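Long-range contact in putative TetR-family transcriptional regulator (Syntrophomonas wolfei subsp. wolfei, PDB 3LWJ), which probably binds DNA through a helix-turn-helix motif and regulates transcription, as other members of the TetR family do: residues 60-72 with 120-134. Numbering follows the deposited sequence. Where two conformers were deposited one is given.
Sequences LKNLLEDFAKQII and IDQCLKQFEDRLLEF
F127 enters helix 60-72 as a knob into a hole formed by L64, F67, A68 and I71. With CG anti to the backbone N (chi1 170°), its flat, apolar ring reaches across the interface and offers L64 CD2 a face to lie on, 4.1 Å from the ring centroid, a CH-pi contact, while the backbone N of A68 meets the edge. The F67 ring is nearly parallel to it, at 8°, but displaced so that little of one ring faces the other.

The small A68 lets the next knob, R130, come close. Its long aliphatic chain passes A68 CB, 3.8 Å from R130 CD, and the guanidinium lies with one face over A68 CB and the backbone of K69. R130 NH1 makes a weak hydrogen bond to the carbonyl O of E65 (3.3 Å). Replacing R130 by an alanine is likely to uncover A68 CB and I72 CD1 and to take this donor from the E65 carbonyl.

Farther along, I72 sets CG2 over the F134 ring, 3.9 Å from its centroid. At the other end L60 CD2 fits among I120, C123 and L124, and K61 CG packs on C123 SG, its NZ donating a hydrogen bond to a water.

Segments 60-72 and 120-134 run almost parallel, at 14°, their axes coming within 9.5 Å. Helix 56-79 also packs on helix 10-28 through L63, linking this pair to the probable DNA-binding part; Y110 of helix 104-113 packs edge-to-face on F127.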
ATOM      1  N   LEU A  60       4.153   4.578  19.366  1.00 25.78           N
ATOM      2  CA  LEU A  60       3.593   4.114  18.112  1.00 26.14           C
ATOM      3  C   LEU A  60       3.147   2.651  18.247  1.00 27.69           C
ATOM      4  O   LEU A  60       2.030   2.345  17.856  1.00 28.21           O
ATOM      5  CB  LEU A  60       4.603   4.320  16.952  1.00 26.66           C
ATOM      6  CG  LEU A  60       4.131   3.977  15.528  1.00 31.19           C
ATOM      7  CD1 LEU A  60       2.959   4.846  15.140  1.00 23.84           C
ATOM      8  CD2 LEU A  60       5.226   4.057  14.446  1.00 18.81           C
ATOM      9  N   LYS A  61       3.982   1.753  18.808  1.00 26.50           N
ATOM     10  CA  LYS A  61       3.559   0.331  18.985  1.00 28.03           C
ATOM     11  C   LYS A  61       2.275   0.227  19.806  1.00 25.33           C
ATOM     12  O   LYS A  61       1.399  -0.596  19.515  1.00 26.35           O
ATOM     13  CB  LYS A  61       4.638  -0.569  19.658  1.00 27.95           C
ATOM     14  CG  LYS A  61       5.849  -0.975  18.762  1.00 39.11           C
ATOM     15  CD  LYS A  61       6.849  -1.955  19.478  1.00 45.19           C
ATOM     16  CE  LYS A  61       8.362  -1.695  19.135  1.00 46.70           C
ATOM     17  NZ  LYS A  61       9.005  -2.493  17.982  1.00 38.52           N
ATOM     18  N   ASN A  62       2.202   1.031  20.863  1.00 25.95           N
ATOM     19  CA  ASN A  62       1.052   1.023  21.757  0.50 24.11           C
ATOM     20  C   ASN A  62      -0.219   1.579  21.065  1.00 24.40           C
ATOM     21  O   ASN A  62      -1.301   1.031  21.229  1.00 23.65           O
ATOM     22  CB  ASN A  62       1.378   1.745  23.075  0.50 24.66           C
ATOM     23  CG  ASN A  62       2.173   0.858  24.072  0.50 22.94           C
ATOM     24  OD1 ASN A  62       1.611   0.358  25.032  0.50 16.82           O
ATOM     25  ND2 ASN A  62       3.476   0.664  23.827  0.50 20.96           N
ATOM     26  N   LEU A  63      -0.084   2.650  20.292  1.00 23.99           N
ATOM     27  CA  LEU A  63      -1.196   3.170  19.475  1.00 26.20           C
ATOM     28  C   LEU A  63      -1.708   2.098  18.505  1.00 23.70           C
ATOM     29  O   LEU A  63      -2.897   1.906  18.374  1.00 24.12           O
ATOM     30  CB  LEU A  63      -0.751   4.405  18.681  1.00 24.34           C
ATOM     31  CG  LEU A  63      -0.569   5.697  19.475  1.00 25.81           C
ATOM     32  CD1 LEU A  63       0.233   6.706  18.676  1.00 20.15           C
ATOM     33  CD2 LEU A  63      -1.911   6.269  19.893  1.00 14.47           C
ATOM     34  N   LEU A  64      -0.799   1.378  17.853  1.00 23.35           N
ATOM     35  CA  LEU A  64      -1.198   0.385  16.867  1.00 23.59           C
ATOM     36  C   LEU A  64      -1.717  -0.930  17.476  1.00 24.78           C
ATOM     37  O   LEU A  64      -2.580  -1.602  16.879  1.00 26.41           O
ATOM     38  CB  LEU A  64      -0.056   0.090  15.904  1.00 22.48           C
ATOM     39  CG  LEU A  64       0.437   1.240  15.014  1.00 28.46           C
ATOM     40  CD1 LEU A  64       1.796   0.887  14.359  1.00 27.68           C
ATOM     41  CD2 LEU A  64      -0.597   1.590  13.956  1.00 20.04           C
ATOM     42  N   GLU A  65      -1.205  -1.303  18.633  1.00 22.03           N
ATOM     43  CA  GLU A  65      -1.752  -2.438  19.393  1.00 26.52           C
ATOM     44  C   GLU A  65      -3.226  -2.243  19.754  1.00 24.70           C
ATOM     45  O   GLU A  65      -4.036  -3.149  19.608  1.00 24.61           O
ATOM     46  CB  GLU A  65      -1.001  -2.627  20.713  1.00 27.57           C
ATOM     47  CG  GLU A  65       0.291  -3.395  20.573  1.00 38.38           C
ATOM     48  CD  GLU A  65       1.204  -3.293  21.811  1.00 47.95           C
ATOM     49  OE1 GLU A  65       0.770  -2.756  22.871  1.00 49.00           O
ATOM     50  OE2 GLU A  65       2.367  -3.753  21.703  1.00 46.90           O
ATOM     51  N   ASP A  66      -3.541  -1.066  20.272  1.00 23.99           N
ATOM     52  CA  ASP A  66      -4.909  -0.704  20.607  1.00 22.69           C
ATOM     53  C   ASP A  66      -5.768  -0.742  19.353  1.00 23.97           C
ATOM     54  O   ASP A  66      -6.892  -1.195  19.392  1.00 27.59           O
ATOM     55  CB  ASP A  66      -4.929   0.695  21.189  1.00 20.43           C
ATOM     56  CG  ASP A  66      -4.365   0.743  22.628  1.00 29.02           C
ATOM     57  OD1 ASP A  66      -3.917  -0.309  23.122  1.00 26.92           O
ATOM     58  OD2 ASP A  66      -4.352   1.824  23.257  1.00 27.06           O
ATOM     59  N   PHE A  67      -5.208  -0.271  18.243  1.00 22.60           N
ATOM     60  CA  PHE A  67      -5.908  -0.195  16.956  1.00 22.99           C
ATOM     61  C   PHE A  67      -6.244  -1.597  16.442  1.00 22.68           C
ATOM     62  O   PHE A  67      -7.387  -1.882  16.098  1.00 23.05           O
ATOM     63  CB  PHE A  67      -4.997   0.549  15.983  1.00 23.16           C
ATOM     64  CG  PHE A  67      -5.665   1.183  14.768  1.00 25.21           C
ATOM     65  CD1 PHE A  67      -7.035   1.462  14.699  1.00 24.23           C
ATOM     66  CD2 PHE A  67      -4.854   1.566  13.701  1.00 24.26           C
ATOM     67  CE1 PHE A  67      -7.572   2.086  13.578  1.00 27.44           C
ATOM     68  CE2 PHE A  67      -5.383   2.193  12.581  1.00 29.97           C
ATOM     69  CZ  PHE A  67      -6.753   2.461  12.523  1.00 31.43           C
ATOM     70  N   ALA A  68      -5.239  -2.467  16.393  1.00 23.99           N
ATOM     71  CA  ALA A  68      -5.440  -3.877  15.988  1.00 24.82           C
ATOM     72  C   ALA A  68      -6.486  -4.530  16.878  1.00 23.46           C
ATOM     73  O   ALA A  68      -7.330  -5.276  16.417  1.00 26.38           O
ATOM     74  CB  ALA A  68      -4.099  -4.685  16.071  1.00 19.28           C
ATOM     75  N   LYS A  69      -6.395  -4.250  18.165  1.00 24.95           N
ATOM     76  CA  LYS A  69      -7.266  -4.836  19.133  1.00 26.63           C
ATOM     77  C   LYS A  69      -8.724  -4.427  18.885  1.00 27.09           C
ATOM     78  O   LYS A  69      -9.638  -5.245  19.012  1.00 27.31           O
ATOM     79  CB  LYS A  69      -6.829  -4.431  20.543  1.00 27.36           C
ATOM     80  CG  LYS A  69      -7.598  -5.163  21.606  1.00 32.44           C
ATOM     81  CD  LYS A  69      -7.217  -4.761  23.012  1.00 39.66           C
ATOM     82  CE  LYS A  69      -8.024  -5.607  23.993  1.00 44.49           C
ATOM     83  NZ  LYS A  69      -7.879  -5.116  25.370  1.00 53.37           N
ATOM     84  N   GLN A  70      -8.936  -3.165  18.551  1.00 27.53           N
ATOM     85  CA  GLN A  70     -10.287  -2.662  18.265  1.00 29.85           C
ATOM     86  C   GLN A  70     -10.879  -3.250  16.952  1.00 26.91           C
ATOM     87  O   GLN A  70     -12.060  -3.627  16.903  1.00 25.11           O
ATOM     88  CB  GLN A  70     -10.255  -1.137  18.227  1.00 31.42           C
ATOM     89  CG  GLN A  70     -11.611  -0.431  18.116  1.00 39.48           C
ATOM     90  CD  GLN A  70     -11.439   1.068  17.850  1.00 44.81           C
ATOM     91  OE1 GLN A  70     -10.333   1.612  18.006  1.00 44.12           O
ATOM     92  NE2 GLN A  70     -12.520   1.732  17.418  1.00 35.68           N
ATOM     93  N   ILE A  71     -10.043  -3.355  15.910  1.00 25.54           N
ATOM     94  CA  ILE A  71     -10.415  -4.014  14.646  1.00 22.43           C
ATOM     95  C   ILE A  71     -10.809  -5.491  14.903  1.00 24.79           C
ATOM     96  O   ILE A  71     -11.898  -5.937  14.517  1.00 23.61           O
ATOM     97  CB  ILE A  71      -9.235  -3.942  13.598  1.00 21.61           C
ATOM     98  CG1 ILE A  71      -8.940  -2.480  13.194  1.00 20.62           C
ATOM     99  CG2 ILE A  71      -9.534  -4.784  12.350  1.00 22.50           C
ATOM    100  CD1 ILE A  71      -7.673  -2.311  12.338  1.00 12.77           C
ATOM    101  N   ILE A  72      -9.935  -6.228  15.588  1.00 19.79           N
ATOM    102  CA  ILE A  72     -10.137  -7.669  15.792  1.00 22.43           C
ATOM    103  C   ILE A  72     -11.341  -7.969  16.687  1.00 20.94           C
ATOM    104  O   ILE A  72     -12.053  -8.918  16.435  1.00 22.93           O
ATOM    105  CB  ILE A  72      -8.851  -8.357  16.347  1.00 22.09           C
ATOM    106  CG1 ILE A  72      -7.736  -8.288  15.293  1.00 20.90           C
ATOM    107  CG2 ILE A  72      -9.118  -9.847  16.808  1.00 17.33           C
ATOM    108  CD1 ILE A  72      -6.436  -8.822  15.818  1.00 25.00           C
ATOM    109  N   ILE A 120      10.430   2.202  12.376  1.00 22.43           N
ATOM    110  CA  ILE A 120       8.982   2.505  12.240  1.00 22.58           C
ATOM    111  C   ILE A 120       8.326   1.417  11.402  1.00 22.75           C
ATOM    112  O   ILE A 120       7.252   0.916  11.759  1.00 22.17           O
ATOM    113  CB  ILE A 120       8.772   3.918  11.697  1.00 21.18           C
ATOM    114  CG1 ILE A 120       8.971   4.926  12.845  1.00 19.74           C
ATOM    115  CG2 ILE A 120       7.371   4.085  11.103  1.00 22.73           C
ATOM    116  CD1 ILE A 120      10.371   4.991  13.456  1.00 17.56           C
ATOM    117  N   ASP A 121       9.009   0.986  10.340  1.00 23.80           N
ATOM    118  CA  ASP A 121       8.535  -0.183   9.585  1.00 26.81           C
ATOM    119  C   ASP A 121       8.436  -1.459  10.442  1.00 26.11           C
ATOM    120  O   ASP A 121       7.474  -2.222  10.299  1.00 29.40           O
ATOM    121  CB  ASP A 121       9.365  -0.389   8.332  1.00 26.36           C
ATOM    122  CG  ASP A 121       8.977   0.583   7.222  1.00 31.90           C
ATOM    123  OD1 ASP A 121       7.751   0.770   6.980  1.00 30.75           O
ATOM    124  OD2 ASP A 121       9.892   1.131   6.574  1.00 33.08           O
ATOM    125  N   GLN A 122       9.372  -1.676  11.368  1.00 26.57           N
ATOM    126  CA  GLN A 122       9.271  -2.790  12.328  0.50 26.46           C
ATOM    127  C   GLN A 122       7.955  -2.656  13.124  1.00 24.85           C
ATOM    128  O   GLN A 122       7.282  -3.628  13.369  1.00 24.34           O
ATOM    129  CB  GLN A 122      10.494  -2.847  13.290  0.50 26.28           C
ATOM    130  CG  GLN A 122      11.840  -3.385  12.679  0.50 28.94           C
ATOM    131  CD  GLN A 122      13.106  -3.172  13.570  0.50 34.66           C
ATOM    132  OE1 GLN A 122      14.208  -3.603  13.204  0.50 27.79           O
ATOM    133  NE2 GLN A 122      12.941  -2.524  14.732  0.50 33.73           N
ATOM    134  N   CYS A 123       7.614  -1.437  13.562  1.00 26.19           N
ATOM    135  CA  CYS A 123       6.358  -1.245  14.313  1.00 25.68           C
ATOM    136  C   CYS A 123       5.145  -1.547  13.432  1.00 28.07           C
ATOM    137  O   CYS A 123       4.206  -2.213  13.846  1.00 29.46           O
ATOM    138  CB  CYS A 123       6.206   0.183  14.807  1.00 27.22           C
ATOM    139  SG  CYS A 123       7.464   0.748  15.956  1.00 27.61           S
ATOM    140  N   LEU A 124       5.139  -1.036  12.205  1.00 28.28           N
ATOM    141  CA  LEU A 124       3.991  -1.273  11.337  0.50 26.07           C
ATOM    142  C   LEU A 124       3.912  -2.760  11.035  1.00 27.40           C
ATOM    143  O   LEU A 124       2.832  -3.265  10.861  1.00 28.95           O
ATOM    144  CB  LEU A 124       4.032  -0.423  10.067  0.50 24.71           C
ATOM    145  CG  LEU A 124       3.299   0.931  10.195  0.50 19.35           C
ATOM    146  CD1 LEU A 124       3.942   1.870  11.261  0.50  8.41           C
ATOM    147  CD2 LEU A 124       3.238   1.627   8.856  0.50 17.23           C
ATOM    148  N   LYS A 125       5.067  -3.453  11.023  1.00 27.26           N
ATOM    149  CA  LYS A 125       5.102  -4.886  10.675  1.00 28.16           C
ATOM    150  C   LYS A 125       4.402  -5.716  11.731  1.00 28.14           C
ATOM    151  O   LYS A 125       3.681  -6.645  11.410  1.00 27.04           O
ATOM    152  CB  LYS A 125       6.531  -5.414  10.420  1.00 28.49           C
ATOM    153  CG  LYS A 125       6.532  -6.834   9.794  1.00 29.61           C
ATOM    154  CD  LYS A 125       7.964  -7.375   9.499  1.00 29.13           C
ATOM    155  CE  LYS A 125       7.920  -8.807   9.026  1.00 29.36           C
ATOM    156  NZ  LYS A 125       7.412  -9.747  10.089  1.00 31.98           N
ATOM    157  N   GLN A 126       4.556  -5.329  12.989  1.00 27.45           N
ATOM    158  CA  GLN A 126       3.883  -6.045  14.060  1.00 29.36           C
ATOM    159  C   GLN A 126       2.365  -5.866  13.994  1.00 26.09           C
ATOM    160  O   GLN A 126       1.613  -6.814  14.168  1.00 26.13           O
ATOM    161  CB  GLN A 126       4.466  -5.627  15.424  1.00 31.09           C
ATOM    162  CG  GLN A 126       5.931  -5.981  15.503  1.00 43.07           C
ATOM    163  CD  GLN A 126       6.588  -5.641  16.827  1.00 55.66           C
ATOM    164  OE1 GLN A 126       5.938  -5.652  17.881  1.00 58.11           O
ATOM    165  NE2 GLN A 126       7.901  -5.350  16.780  1.00 54.32           N
ATOM    166  N   PHE A 127       1.933  -4.643  13.734  1.00 25.24           N
ATOM    167  CA  PHE A 127       0.525  -4.319  13.531  1.00 23.75           C
ATOM    168  C   PHE A 127      -0.054  -5.115  12.324  1.00 23.94           C
ATOM    169  O   PHE A 127      -0.998  -5.895  12.455  1.00 23.87           O
ATOM    170  CB  PHE A 127       0.415  -2.803  13.348  1.00 22.61           C
ATOM    171  CG  PHE A 127      -0.923  -2.342  12.901  1.00 25.34           C
ATOM    172  CD1 PHE A 127      -1.997  -2.384  13.767  1.00 22.75           C
ATOM    173  CD2 PHE A 127      -1.111  -1.861  11.620  1.00 27.11           C
ATOM    174  CE1 PHE A 127      -3.243  -1.975  13.375  1.00 23.50           C
ATOM    175  CE2 PHE A 127      -2.374  -1.445  11.210  1.00 23.03           C
ATOM    176  CZ  PHE A 127      -3.438  -1.493  12.096  1.00 27.22           C
ATOM    177  N   GLU A 128       0.577  -4.974  11.174  1.00 22.17           N
ATOM    178  CA  GLU A 128       0.138  -5.670   9.958  1.00 22.52           C
ATOM    179  C   GLU A 128       0.176  -7.201  10.055  1.00 23.99           C
ATOM    180  O   GLU A 128      -0.775  -7.852   9.624  1.00 23.23           O
ATOM    181  CB  GLU A 128       0.915  -5.120   8.748  1.00 21.75           C
ATOM    182  CG  GLU A 128       0.396  -3.685   8.439  1.00 24.44           C
ATOM    183  CD  GLU A 128       1.018  -2.985   7.263  1.00 25.02           C
ATOM    184  OE1 GLU A 128       2.143  -3.317   6.869  1.00 28.66           O
ATOM    185  OE2 GLU A 128       0.366  -2.054   6.754  1.00 31.87           O
ATOM    186  N   ASP A 129       1.228  -7.771  10.653  1.00 25.14           N
ATOM    187  CA  ASP A 129       1.345  -9.241  10.839  1.00 23.90           C
ATOM    188  C   ASP A 129       0.198  -9.750  11.692  1.00 25.46           C
ATOM    189  O   ASP A 129      -0.345 -10.856  11.452  1.00 26.05           O
ATOM    190  CB  ASP A 129       2.692  -9.633  11.505  1.00 23.26           C
ATOM    191  CG  ASP A 129       3.872  -9.638  10.531  1.00 26.01           C
ATOM    192  OD1 ASP A 129       3.688  -9.437   9.291  1.00 31.08           O
ATOM    193  OD2 ASP A 129       5.011  -9.851  11.014  1.00 30.11           O
ATOM    194  N   ARG A 130      -0.189  -8.953  12.681  1.00 24.94           N
ATOM    195  CA  ARG A 130      -1.290  -9.334  13.576  1.00 27.84           C
ATOM    196  C   ARG A 130      -2.623  -9.402  12.835  1.00 29.17           C
ATOM    197  O   ARG A 130      -3.372 -10.380  12.980  1.00 26.17           O
ATOM    198  CB  ARG A 130      -1.414  -8.335  14.721  1.00 30.89           C
ATOM    199  CG  ARG A 130      -2.475  -8.699  15.762  1.00 32.01           C
ATOM    200  CD  ARG A 130      -2.282  -7.886  17.008  1.00 37.97           C
ATOM    201  NE  ARG A 130      -3.382  -8.033  17.962  1.00 38.53           N
ATOM    202  CZ  ARG A 130      -3.572  -7.215  18.988  1.00 46.12           C
ATOM    203  NH1 ARG A 130      -2.745  -6.184  19.201  1.00 48.04           N
ATOM    204  NH2 ARG A 130      -4.593  -7.415  19.800  1.00 49.34           N
ATOM    205  N   LEU A 131      -2.903  -8.365  12.046  1.00 27.34           N
ATOM    206  CA  LEU A 131      -4.077  -8.350  11.188  1.00 25.80           C
ATOM    207  C   LEU A 131      -4.018  -9.495  10.152  1.00 25.19           C
ATOM    208  O   LEU A 131      -4.994 -10.220   9.968  1.00 20.45           O
ATOM    209  CB  LEU A 131      -4.207  -6.998  10.491  1.00 24.41           C
ATOM    210  CG  LEU A 131      -4.529  -5.787  11.359  1.00 26.88           C
ATOM    211  CD1 LEU A 131      -4.639  -4.619  10.438  1.00 19.24           C
ATOM    212  CD2 LEU A 131      -5.806  -5.961  12.264  1.00 20.38           C
ATOM    213  N   LEU A 132      -2.870  -9.671   9.500  1.00 24.73           N
ATOM    214  CA  LEU A 132      -2.718 -10.742   8.517  1.00 23.76           C
ATOM    215  C   LEU A 132      -2.991 -12.144   9.078  1.00 21.83           C
ATOM    216  O   LEU A 132      -3.699 -12.951   8.429  1.00 16.49           O
ATOM    217  CB  LEU A 132      -1.333 -10.709   7.844  1.00 23.75           C
ATOM    218  CG  LEU A 132      -1.135  -9.530   6.879  1.00 27.56           C
ATOM    219  CD1 LEU A 132       0.389  -9.284   6.637  1.00 16.74           C
ATOM    220  CD2 LEU A 132      -1.890  -9.759   5.567  1.00 18.13           C
ATOM    221  N   GLU A 133      -2.469 -12.428  10.273  1.00 22.48           N
ATOM    222  CA  GLU A 133      -2.708 -13.692  10.946  1.00 23.89           C
ATOM    223  C   GLU A 133      -4.192 -13.856  11.261  1.00 24.08           C
ATOM    224  O   GLU A 133      -4.776 -14.886  10.985  1.00 23.84           O
ATOM    225  CB  GLU A 133      -1.868 -13.823  12.239  1.00 29.12           C
ATOM    226  CG  GLU A 133      -0.370 -14.176  12.019  1.00 37.88           C
ATOM    227  N   PHE A 134      -4.827 -12.833  11.815  1.00 26.00           N
ATOM    228  CA  PHE A 134      -6.275 -12.904  12.028  1.00 25.66           C
ATOM    229  C   PHE A 134      -7.044 -13.171  10.729  1.00 25.94           C
ATOM    230  O   PHE A 134      -7.917 -14.026  10.683  1.00 23.55           O
ATOM    231  CB  PHE A 134      -6.783 -11.596  12.642  1.00 27.58           C
ATOM    232  CG  PHE A 134      -8.212 -11.651  13.075  1.00 25.76           C
ATOM    233  CD1 PHE A 134      -8.626 -12.588  14.029  1.00 31.26           C
ATOM    234  CD2 PHE A 134      -9.161 -10.784  12.521  1.00 21.48           C
ATOM    235  CE1 PHE A 134      -9.957 -12.646  14.446  1.00 26.75           C
ATOM    236  CE2 PHE A 134     -10.482 -10.848  12.906  1.00 22.41           C
ATOM    237  CZ  PHE A 134     -10.894 -11.771  13.872  1.00 28.13           C
TER
HETATM  238  O   HOH W   1      10.754  -0.429  16.240  1.00 22.58           O